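Local coordinates for protein of unknown function with a Fic domain (Bacteroides thetaiotaomicron VPI-5482, PDB 3CUC) that is of unknown function but has a largely helical structure that includes a domain of the Fic/DOC family, at residues 177-182 with 214-219. Sequence-based numbering, arbitrary orientation.
Sequences TPVELA and YGYPMI
A 2.9 Å hydrogen bond from Thr177 N to Glu180 OE1 secures the start of helix 178-192, where Pro178, in the first turn, packs against Tyr214 and Tyr216. The donor reaches OE1 from above the carboxylate plane, 41° out of it. In return Glu180 N donates to Thr177 OG1 at 3.1 Å, completing a capping box with Thr177 as N-cap; OG1 lies beside both the backbone N and the carbonyl carbon (chi1 74°), within range of that amide. The contact is carried mainly by carbon atoms, and the pyrrolidine ring of Pro178 packs into the angle between the Tyr214 and Tyr216 side chains. Its CG lies 3.7 Å from Tyr214 CB, and the tyrosine ring approaches the proline obliquely. The same CG is 3.5 Å from Tyr216 CE1, and Pro178 CB sits over one face of the Tyr216 ring, the two side chains crossing at about a right angle. Pro178 CD follows on to the phenol end, 3.7 Å from Tyr216 OH. Next along the helix, Val179 makes a looser contact, its CG2 4.4 Å from Tyr216 CE2.

The contact joins the N-terminus of one Fic-domain helix to the loop leaving the C-terminal end of the next, helix 199-213; the Fic signature HPFEDGNGR spans the intervening loop and the beginning of the second helix. A Schellman motif ends helix 199-213: Tyr216 N bonds back to Leu211 O, and Gly215, with phi of 73°, turns the chain. Tyr214 C lies in plane at the edge of the Tyr216 ring, and both tyrosine side chains start out toward Pro178. Tyr216 also stacks with Tyr11 and touches Leu266 of helix 256-277, which Val179 meets too, while Tyr214 rests on Ala171 of helix 156-173.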
# COMPACT_ATOMS: atom_id res chain seq x y z
N THR A 177 -6.29 -11.19 11.44
CA THR A 177 -6.37 -9.78 11.83
C THR A 177 -6.16 -8.93 10.58
O THR A 177 -5.51 -9.38 9.63
CB THR A 177 -5.30 -9.38 12.88
OG1 THR A 177 -4.01 -9.29 12.25
CG2 THR A 177 -5.25 -10.36 14.03
N PRO A 178 -6.72 -7.71 10.55
CA PRO A 178 -6.49 -6.84 9.39
C PRO A 178 -5.02 -6.59 9.05
O PRO A 178 -4.69 -6.45 7.88
CB PRO A 178 -7.19 -5.53 9.79
CG PRO A 178 -8.27 -5.98 10.71
CD PRO A 178 -7.62 -7.07 11.53
N VAL A 179 -4.14 -6.54 10.06
CA VAL A 179 -2.71 -6.33 9.81
C VAL A 179 -2.13 -7.54 9.09
O VAL A 179 -1.37 -7.40 8.12
CB VAL A 179 -1.92 -6.05 11.10
CG1 VAL A 179 -0.44 -5.82 10.80
CG2 VAL A 179 -2.50 -4.84 11.82
N GLU A 180 -2.49 -8.73 9.57
CA GLU A 180 -2.06 -9.98 8.95
C GLU A 180 -2.55 -10.10 7.51
O GLU A 180 -1.77 -10.37 6.60
CB GLU A 180 -2.57 -11.18 9.75
CG GLU A 180 -1.90 -11.37 11.11
CD GLU A 180 -2.64 -12.35 12.01
OE1 GLU A 180 -3.80 -12.70 11.71
OE2 GLU A 180 -2.05 -12.78 13.02
N LEU A 181 -3.85 -9.89 7.32
CA LEU A 181 -4.46 -10.02 6.00
C LEU A 181 -3.85 -9.00 5.04
O LEU A 181 -3.58 -9.32 3.88
CB LEU A 181 -5.99 -9.83 6.08
CG LEU A 181 -6.78 -9.93 4.76
CD1 LEU A 181 -6.49 -11.22 4.03
CD2 LEU A 181 -8.27 -9.78 5.00
N ALA A 182 -3.63 -7.78 5.54
CA ALA A 182 -3.00 -6.73 4.75
C ALA A 182 -1.58 -7.11 4.38
O ALA A 182 -1.18 -6.97 3.23
CB ALA A 182 -3.01 -5.41 5.51
N TYR A 214 -11.44 -1.96 7.69
CA TYR A 214 -11.69 -2.49 9.03
C TYR A 214 -11.42 -1.47 10.15
O TYR A 214 -11.15 -1.84 11.28
CB TYR A 214 -10.90 -3.79 9.24
CG TYR A 214 -11.30 -4.86 8.24
CD1 TYR A 214 -12.56 -5.43 8.28
CD2 TYR A 214 -10.44 -5.27 7.23
CE1 TYR A 214 -12.95 -6.39 7.37
CE2 TYR A 214 -10.82 -6.23 6.30
CZ TYR A 214 -12.09 -6.79 6.38
OH TYR A 214 -12.49 -7.74 5.48
N GLY A 215 -11.50 -0.19 9.82
CA GLY A 215 -11.47 0.87 10.83
C GLY A 215 -10.13 1.16 11.49
O GLY A 215 -10.08 1.74 12.58
N TYR A 216 -9.04 0.75 10.85
CA TYR A 216 -7.71 1.07 11.36
C TYR A 216 -7.22 2.33 10.65
O TYR A 216 -7.61 2.59 9.52
CB TYR A 216 -6.74 -0.06 11.09
CG TYR A 216 -6.90 -1.28 11.98
CD1 TYR A 216 -8.07 -2.03 11.95
CD2 TYR A 216 -5.87 -1.70 12.81
CE1 TYR A 216 -8.22 -3.15 12.75
CE2 TYR A 216 -6.01 -2.82 13.62
CZ TYR A 216 -7.18 -3.55 13.58
OH TYR A 216 -7.30 -4.66 14.38
N PRO A 217 -6.34 3.10 11.31
CA PRO A 217 -5.72 4.21 10.61
C PRO A 217 -4.73 3.69 9.60
O PRO A 217 -4.02 2.71 9.87
CB PRO A 217 -4.99 4.96 11.72
CG PRO A 217 -4.69 3.92 12.72
CD PRO A 217 -5.86 2.99 12.70
N MSE A 218 -4.67 4.32 8.44
CA MSE A 218 -3.79 3.87 7.37
C MSE A 218 -2.32 4.14 7.72
O MSE A 218 -2.02 4.99 8.57
CB MSE A 218 -4.21 4.52 6.06
CG MSE A 218 -5.51 3.95 5.54
SE MSE A 218 -6.14 4.84 3.97
CE MSE A 218 -6.74 6.56 4.76
N ILE A 219 -1.42 3.39 7.09
CA ILE A 219 -0.00 3.47 7.43
C ILE A 219 0.84 4.06 6.29
O ILE A 219 0.44 4.06 5.12
CB ILE A 219 0.58 2.08 7.84
CG1 ILE A 219 0.52 1.08 6.68
CG2 ILE A 219 -0.16 1.53 9.05
CD1 ILE A 219 1.51 -0.04 6.82